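Local coordinates for molybdopterin synthase catalytic subunit (Homo sapiens, PDB 5MPO), which acts as the catalytic subunit of molybdopterin synthase, inserting two sulfur atoms from thiocarboxylated MOCS2A into precursor Z to build the dithiolene of molybdopterin, at residues I94-R99 with D131-K136; I110-S115 with S127-T132. All blocks are in the same frame, centred on the assembly; numbering follows the deposited sequence.

Both contacts pack helix 119-136 on one face of the mixed four-stranded sheet, with centres about 6 Å apart. Along the chain come 94-99, then 110-115, then the helix, whose middle (127-132) serves contact 2 and whose C-terminal end (131-136) serves contact 1; Asp131 and Thr132 belong to both. The two strands are antiparallel neighbours, probably joined by Phe97 N to Ile111 O at 2.8 Å and Ala95 N to Ala113 O at 2.9 Å. Leu133 CD1 lies 3.6 Å from Ile110 CD1, making the contacts one hydrophobic layer. The same helix also reaches the second copy of this subunit, placing the layer just behind the dimer contact.

Contact 1: I94-R99 with D131-K136; sequences IAVFHR and DTLKAK
Val96 makes the first touch between the strand and the end of the helix. Its CG1 lies anti to the backbone N (chi1 178°) and thereby meets Leu133 CD1 at 4.3 Å, a loose methyl-to-methyl contact between two buried side chains. Phe97 follows with its ring on the other side of the sheet. His98 returns to the helix side, and here the second methyl of Leu133 takes over: CD2 of the leucine stands 4.3 Å from His98 CD2, at the edge of the imidazole and near its plane. One leucine thus spreads its two branches over two strand residues, while the backbones stay far apart, with Val96 CA and Leu133 CA separated by 9.9 Å. The ring is also tied to its own strand, since His98 ND1 donates to Arg99 O at 3.0 Å. Arg99 O lies in the plane of the imidazole, but the donor sits 38° out of the carbonyl plane and the bond is bent, with an N-H...O angle of 144°. His98 NE2 bonds to the backbone of a chain of another protein, so both ring nitrogens have partners and the ring's rotation is well defined; Tyr67 adds an edge-to-face contact. Lys134, a predicted substrate-binding residue beside Leu133, likewise holds that other protein's backbone through NZ, consistent with a place in or near the active site. The C-terminal end of helix 119-136 thus packs on one face of the mixed sheet, where Ile94 rests on helix 73-88, while Ala95 and Phe97 face helix 31-38 on the other, as in a layered alpha/beta fold, with strand 91-99 running between strands 20-25 and 108-116.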
ATOM      1  N   ILE C  94     -10.811  -7.704   2.103  1.00 39.65           N
ATOM      2  CA  ILE C  94      -9.439  -8.145   1.782  1.00 37.54           C
ATOM      3  C   ILE C  94      -9.553  -8.910   0.432  1.00 40.45           C
ATOM      4  O   ILE C  94     -10.501  -9.740   0.215  1.00 39.55           O
ATOM      5  CB  ILE C  94      -8.943  -9.081   2.884  1.00 38.64           C
ATOM      6  CG1 ILE C  94      -9.144  -8.480   4.281  1.00 40.12           C
ATOM      7  CG2 ILE C  94      -7.569  -9.558   2.582  1.00 41.05           C
ATOM      8  CD1 ILE C  94      -8.810  -9.430   5.420  1.00 44.32           C
ATOM      9  N   ALA C  95      -8.699  -8.542  -0.509  1.00 40.06           N
ATOM     10  CA  ALA C  95      -8.605  -9.232  -1.757  1.00 44.32           C
ATOM     11  C   ALA C  95      -7.169  -9.686  -1.865  1.00 45.66           C
ATOM     12  O   ALA C  95      -6.273  -8.904  -1.567  1.00 48.22           O
ATOM     13  CB  ALA C  95      -8.941  -8.320  -2.896  1.00 46.43           C
ATOM     14  N   VAL C  96      -6.956 -10.955  -2.224  1.00 48.07           N
ATOM     15  CA  VAL C  96      -5.604 -11.501  -2.486  1.00 50.40           C
ATOM     16  C   VAL C  96      -5.596 -12.287  -3.774  1.00 46.58           C
ATOM     17  O   VAL C  96      -6.234 -13.322  -3.864  1.00 48.56           O
ATOM     18  CB  VAL C  96      -5.091 -12.427  -1.397  1.00 47.24           C
ATOM     19  CG1 VAL C  96      -3.708 -12.968  -1.801  1.00 45.52           C
ATOM     20  CG2 VAL C  96      -5.084 -11.722  -0.032  1.00 41.27           C
ATOM     21  N   PHE C  97      -4.871 -11.769  -4.760  1.00 44.85           N
ATOM     22  CA  PHE C  97      -4.862 -12.331  -6.088  1.00 41.84           C
ATOM     23  C   PHE C  97      -3.469 -12.738  -6.387  1.00 43.30           C
ATOM     24  O   PHE C  97      -2.570 -11.895  -6.355  1.00 47.61           O
ATOM     25  CB  PHE C  97      -5.355 -11.322  -7.097  1.00 45.60           C
ATOM     26  CG  PHE C  97      -6.833 -11.291  -7.226  1.00 42.74           C
ATOM     27  CD1 PHE C  97      -7.606 -10.920  -6.166  1.00 45.19           C
ATOM     28  CD2 PHE C  97      -7.447 -11.664  -8.388  1.00 51.82           C
ATOM     29  CE1 PHE C  97      -9.000 -10.905  -6.250  1.00 49.83           C
ATOM     30  CE2 PHE C  97      -8.843 -11.662  -8.494  1.00 62.93           C
ATOM     31  CZ  PHE C  97      -9.632 -11.279  -7.412  1.00 54.48           C
ATOM     32  N   HIS C  98      -3.251 -14.028  -6.622  1.00 42.65           N
ATOM     33  CA  HIS C  98      -1.905 -14.487  -6.977  1.00 46.06           C
ATOM     34  C   HIS C  98      -1.909 -15.172  -8.330  1.00 47.01           C
ATOM     35  O   HIS C  98      -2.756 -15.995  -8.612  1.00 48.32           O
ATOM     36  CB  HIS C  98      -1.345 -15.380  -5.876  1.00 47.34           C
ATOM     37  CG  HIS C  98       0.154 -15.474  -5.855  1.00 48.94           C
ATOM     38  ND1 HIS C  98       0.903 -15.802  -6.977  1.00 50.20           N
ATOM     39  CD2 HIS C  98       1.041 -15.330  -4.844  1.00 44.53           C
ATOM     40  CE1 HIS C  98       2.178 -15.870  -6.655  1.00 45.52           C
ATOM     41  NE2 HIS C  98       2.292 -15.574  -5.373  1.00 52.14           N
ATOM     42  N   ARG C  99      -0.976 -14.792  -9.188  1.00 53.39           N
ATOM     43  CA  ARG C  99      -0.887 -15.363 -10.528  1.00 50.63           C
ATOM     44  C   ARG C  99       0.016 -16.558 -10.546  1.00 51.06           C
ATOM     45  O   ARG C  99       1.018 -16.594  -9.840  1.00 49.67           O
ATOM     46  CB  ARG C  99      -0.388 -14.337 -11.512  1.00 56.62           C
ATOM     47  CG  ARG C  99      -0.412 -14.810 -12.948  1.00 53.57           C
ATOM     48  CD  ARG C  99      -0.200 -13.629 -13.838  1.00 49.96           C
ATOM     49  NE  ARG C  99       0.235 -14.078 -15.136  1.00 58.01           N
ATOM     50  CZ  ARG C  99       0.727 -13.294 -16.085  1.00 58.75           C
ATOM     51  NH1 ARG C  99       0.841 -11.980 -15.911  1.00 65.71           N
ATOM     52  NH2 ARG C  99       1.111 -13.833 -17.232  1.00 63.08           N
ATOM     53  N   ASP C 131       3.929 -10.180   4.035  1.00 41.82           N
ATOM     54  CA  ASP C 131       4.929 -10.868   4.839  1.00 46.28           C
ATOM     55  C   ASP C 131       4.583 -12.291   5.221  1.00 44.81           C
ATOM     56  O   ASP C 131       5.463 -13.190   5.263  1.00 44.90           O
ATOM     57  CB  ASP C 131       5.234 -10.093   6.151  1.00 40.26           C
ATOM     58  CG  ASP C 131       5.999  -8.759   5.878  1.00 47.33           C
ATOM     59  OD1 ASP C 131       6.458  -8.502   4.727  1.00 46.44           O
ATOM     60  OD2 ASP C 131       6.105  -7.952   6.805  1.00 48.24           O
ATOM     61  N   THR C 132       3.342 -12.445   5.620  1.00 44.26           N
ATOM     62  CA  THR C 132       2.859 -13.701   6.097  1.00 44.48           C
ATOM     63  C   THR C 132       2.691 -14.644   4.881  1.00 45.20           C
ATOM     64  O   THR C 132       3.075 -15.778   4.947  1.00 41.01           O
ATOM     65  CB  THR C 132       1.586 -13.491   6.907  1.00 43.83           C
ATOM     66  OG1 THR C 132       1.846 -12.474   7.884  1.00 43.23           O
ATOM     67  CG2 THR C 132       1.127 -14.851   7.593  1.00 41.14           C
ATOM     68  N   LEU C 133       2.239 -14.125   3.747  1.00 42.00           N
ATOM     69  CA  LEU C 133       2.143 -14.897   2.563  1.00 39.79           C
ATOM     70  C   LEU C 133       3.509 -15.460   2.189  1.00 47.41           C
ATOM     71  O   LEU C 133       3.606 -16.633   1.810  1.00 51.86           O
ATOM     72  CB  LEU C 133       1.588 -14.053   1.429  1.00 37.46           C
ATOM     73  CG  LEU C 133       1.431 -14.836   0.113  1.00 42.57           C
ATOM     74  CD1 LEU C 133       0.096 -14.646  -0.605  1.00 37.66           C
ATOM     75  CD2 LEU C 133       2.600 -14.556  -0.866  1.00 39.02           C
ATOM     76  N   LYS C 134       4.553 -14.641   2.283  1.00 48.30           N
ATOM     77  CA  LYS C 134       5.889 -15.052   1.830  1.00 48.73           C
ATOM     78  C   LYS C 134       6.475 -16.042   2.793  1.00 48.81           C
ATOM     79  O   LYS C 134       7.301 -16.826   2.411  1.00 49.35           O
ATOM     80  CB  LYS C 134       6.827 -13.862   1.648  1.00 50.26           C
ATOM     81  CG  LYS C 134       6.470 -13.042   0.398  1.00 58.22           C
ATOM     82  CD  LYS C 134       7.380 -11.820   0.197  1.00 65.90           C
ATOM     83  CE  LYS C 134       8.314 -11.918  -1.004  1.00 71.89           C
ATOM     84  NZ  LYS C 134       7.557 -12.032  -2.285  1.00 83.52           N
ATOM     85  N   ALA C 135       6.030 -16.010   4.043  1.00 49.11           N
ATOM     86  CA  ALA C 135       6.523 -16.891   5.080  1.00 47.87           C
ATOM     87  C   ALA C 135       5.759 -18.251   5.207  1.00 51.79           C
ATOM     88  O   ALA C 135       6.293 -19.212   5.681  1.00 61.04           O
ATOM     89  CB  ALA C 135       6.408 -16.147   6.403  1.00 46.32           C
ATOM     90  N   LYS C 136       4.494 -18.287   4.843  1.00 48.42           N
ATOM     91  CA  LYS C 136       3.608 -19.355   5.229  1.00 47.47           C
ATOM     92  C   LYS C 136       2.869 -20.038   4.103  1.00 49.34           C
ATOM     93  O   LYS C 136       2.491 -21.159   4.269  1.00 52.19           O
ATOM     94  CB  LYS C 136       2.567 -18.787   6.193  1.00 48.18           C
ATOM     95  CG  LYS C 136       2.601 -19.361   7.600  1.00 57.79           C
ATOM     96  CD  LYS C 136       3.915 -19.146   8.347  1.00 57.21           C
ATOM     97  CE  LYS C 136       3.845 -20.021   9.574  1.00 60.31           C
ATOM     98  NZ  LYS C 136       5.102 -19.950  10.339  1.00 62.14           N
TER

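Contact 2: I110-S115 with S127-T132; sequences IIIAVS and SYAIDT
The helical turn that presents Ala129 and Ile130 to Ile112 is closed by Thr132 N, which bonds to Tyr128 O at 2.9 Å. Thr132 OG1 also points at this carbonyl oxygen, though the modelled separation is too short to be trusted in detail. Across the contact the side chains that meet are all aliphatic. Ile112 gives the largest share by splitting its branches: CG2, anti to the backbone N, reaches Ala129 CB at 4.1 Å, while the longer arm, lying beside that N (chi1 -63°), ends with CD1 pressed on the helix backbone 3.8 Å from Ile130 N. The same methyl lies 3.9 Å from Ile130 CB, so it fits against the root of that side chain. Ile130 then bends its chain toward the sheet (chi2 62°), and its CD1 meets Ile110 CD1 at 4.0 Å, the two side chains crossing at a slant. The small Ala129 probably helps the helix approach: the axes of the two short segments come to 9.0 Å and run roughly antiparallel, at 149°. Ile110 and Ile130 both extend the packing to Phe49 of strand 45-52. On the other face of the sheet Ile111 and Ala113 pack on helix 31-38, so strand 108-116 is sandwiched between helical layers. Asp131 turns to a salt bridge with Arg119 of the second subunit. With aliphatic side chains meeting between strand and helix, and a methyl against the backbone N of Ile130, the join depends on shape and the exclusion of water, while the charge of Asp131 is spent at the subunit boundary.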
ATOM      1  N   ILE C 110       1.296 -10.818  -7.819  1.00 45.50           N
ATOM      2  CA  ILE C 110       0.455 -10.755  -6.632  1.00 48.15           C
ATOM      3  C   ILE C 110      -0.142  -9.359  -6.532  1.00 48.77           C
ATOM      4  O   ILE C 110       0.508  -8.375  -6.875  1.00 47.33           O
ATOM      5  CB  ILE C 110       1.208 -11.169  -5.313  1.00 46.62           C
ATOM      6  CG1 ILE C 110       0.291 -11.036  -4.124  1.00 50.36           C
ATOM      7  CG2 ILE C 110       2.416 -10.329  -5.034  1.00 50.27           C
ATOM      8  CD1 ILE C 110       0.574 -11.965  -2.980  1.00 51.81           C
ATOM      9  N   ILE C 111      -1.384  -9.283  -6.078  1.00 45.39           N
ATOM     10  CA  ILE C 111      -1.980  -8.010  -5.752  1.00 44.74           C
ATOM     11  C   ILE C 111      -2.774  -8.338  -4.533  1.00 44.89           C
ATOM     12  O   ILE C 111      -3.618  -9.249  -4.535  1.00 47.66           O
ATOM     13  CB  ILE C 111      -2.888  -7.456  -6.868  1.00 45.05           C
ATOM     14  CG1 ILE C 111      -2.109  -7.115  -8.128  1.00 48.54           C
ATOM     15  CG2 ILE C 111      -3.633  -6.199  -6.464  1.00 45.85           C
ATOM     16  CD1 ILE C 111      -3.044  -6.749  -9.280  1.00 47.08           C
ATOM     17  N   ILE C 112      -2.486  -7.575  -3.486  1.00 48.60           N
ATOM     18  CA  ILE C 112      -3.212  -7.583  -2.223  1.00 45.34           C
ATOM     19  C   ILE C 112      -3.792  -6.197  -2.011  1.00 45.53           C
ATOM     20  O   ILE C 112      -3.110  -5.172  -2.220  1.00 45.97           O
ATOM     21  CB  ILE C 112      -2.275  -7.909  -1.063  1.00 44.15           C
ATOM     22  CG1 ILE C 112      -1.695  -9.317  -1.222  1.00 48.96           C
ATOM     23  CG2 ILE C 112      -3.044  -7.861   0.237  1.00 47.78           C
ATOM     24  CD1 ILE C 112      -0.460  -9.613  -0.395  1.00 49.50           C
ATOM     25  N   ALA C 113      -5.045  -6.172  -1.613  1.00 42.36           N
ATOM     26  CA  ALA C 113      -5.722  -4.960  -1.288  1.00 41.34           C
ATOM     27  C   ALA C 113      -6.541  -5.137   0.011  1.00 43.20           C
ATOM     28  O   ALA C 113      -7.150  -6.178   0.212  1.00 47.02           O
ATOM     29  CB  ALA C 113      -6.628  -4.576  -2.445  1.00 42.18           C
ATOM     30  N   VAL C 114      -6.577  -4.093   0.844  1.00 43.75           N
ATOM     31  CA  VAL C 114      -7.394  -4.034   2.055  1.00 43.42           C
ATOM     32  C   VAL C 114      -8.057  -2.695   2.163  1.00 44.27           C
ATOM     33  O   VAL C 114      -7.377  -1.686   1.979  1.00 45.47           O
ATOM     34  CB  VAL C 114      -6.537  -4.232   3.345  1.00 44.54           C
ATOM     35  CG1 VAL C 114      -7.439  -4.231   4.579  1.00 41.78           C
ATOM     36  CG2 VAL C 114      -5.773  -5.547   3.274  1.00 45.10           C
ATOM     37  N   SER C 115      -9.354  -2.684   2.484  1.00 45.61           N
ATOM     38  CA  SER C 115     -10.101  -1.423   2.787  1.00 45.40           C
ATOM     39  C   SER C 115     -10.483  -1.337   4.246  1.00 43.15           C
ATOM     40  O   SER C 115     -10.803  -2.328   4.857  1.00 47.36           O
ATOM     41  CB  SER C 115     -11.394  -1.300   1.949  1.00 43.02           C
ATOM     42  OG  SER C 115     -12.255  -2.431   2.148  1.00 43.24           O
ATOM     43  N   SER C 127       0.647  -4.993   4.860  1.00 43.29           N
ATOM     44  CA  SER C 127       2.004  -5.329   5.187  1.00 47.52           C
ATOM     45  C   SER C 127       2.102  -6.723   5.848  1.00 42.38           C
ATOM     46  O   SER C 127       2.922  -7.520   5.450  1.00 35.90           O
ATOM     47  CB  SER C 127       2.588  -4.244   6.082  1.00 47.43           C
ATOM     48  OG  SER C 127       3.929  -4.528   6.332  1.00 68.19           O
ATOM     49  N   TYR C 128       1.268  -6.991   6.849  1.00 37.74           N
ATOM     50  CA  TYR C 128       1.185  -8.305   7.449  1.00 42.76           C
ATOM     51  C   TYR C 128       0.794  -9.410   6.417  1.00 46.30           C
ATOM     52  O   TYR C 128       1.297 -10.510   6.485  1.00 44.24           O
ATOM     53  CB  TYR C 128       0.144  -8.330   8.544  1.00 41.19           C
ATOM     54  CG  TYR C 128      -0.052  -9.722   9.131  1.00 43.74           C
ATOM     55  CD1 TYR C 128       0.865 -10.250  10.095  1.00 42.25           C
ATOM     56  CD2 TYR C 128      -1.151 -10.531   8.733  1.00 42.87           C
ATOM     57  CE1 TYR C 128       0.668 -11.499  10.669  1.00 44.06           C
ATOM     58  CE2 TYR C 128      -1.347 -11.812   9.289  1.00 37.25           C
ATOM     59  CZ  TYR C 128      -0.448 -12.308  10.245  1.00 41.40           C
ATOM     60  OH  TYR C 128      -0.634 -13.580  10.782  1.00 45.25           O
ATOM     61  N   ALA C 129      -0.105  -9.090   5.493  1.00 42.92           N
ATOM     62  CA  ALA C 129      -0.526 -10.045   4.503  1.00 43.05           C
ATOM     63  C   ALA C 129       0.643 -10.479   3.586  1.00 43.69           C
ATOM     64  O   ALA C 129       0.894 -11.672   3.447  1.00 51.00           O
ATOM     65  CB  ALA C 129      -1.680  -9.496   3.703  1.00 39.55           C
ATOM     66  N   ILE C 130       1.336  -9.544   2.967  1.00 44.06           N
ATOM     67  CA  ILE C 130       2.446  -9.912   2.106  1.00 45.51           C
ATOM     68  C   ILE C 130       3.588 -10.627   2.853  1.00 45.28           C
ATOM     69  O   ILE C 130       4.128 -11.591   2.361  1.00 54.51           O
ATOM     70  CB  ILE C 130       2.976  -8.737   1.256  1.00 48.30           C
ATOM     71  CG1 ILE C 130       4.029  -9.252   0.256  1.00 48.02           C
ATOM     72  CG2 ILE C 130       3.600  -7.626   2.102  1.00 57.41           C
ATOM     73  CD1 ILE C 130       3.483 -10.282  -0.751  1.00 48.64           C
ATOM     74  N   ASP C 131       3.929 -10.180   4.035  1.00 41.82           N
ATOM     75  CA  ASP C 131       4.929 -10.868   4.839  1.00 46.28           C
ATOM     76  C   ASP C 131       4.583 -12.291   5.221  1.00 44.81           C
ATOM     77  O   ASP C 131       5.463 -13.190   5.263  1.00 44.90           O
ATOM     78  CB  ASP C 131       5.234 -10.093   6.151  1.00 40.26           C
ATOM     79  CG  ASP C 131       5.999  -8.759   5.878  1.00 47.33           C
ATOM     80  OD1 ASP C 131       6.458  -8.502   4.727  1.00 46.44           O
ATOM     81  OD2 ASP C 131       6.105  -7.952   6.805  1.00 48.24           O
ATOM     82  N   THR C 132       3.342 -12.445   5.620  1.00 44.26           N
ATOM     83  CA  THR C 132       2.859 -13.701   6.097  1.00 44.48           C
ATOM     84  C   THR C 132       2.691 -14.644   4.881  1.00 45.20           C
ATOM     85  O   THR C 132       3.075 -15.778   4.947  1.00 41.01           O
ATOM     86  CB  THR C 132       1.586 -13.491   6.907  1.00 43.83           C
ATOM     87  OG1 THR C 132       1.846 -12.474   7.884  1.00 43.23           O
ATOM     88  CG2 THR C 132       1.127 -14.851   7.593  1.00 41.14           C
TER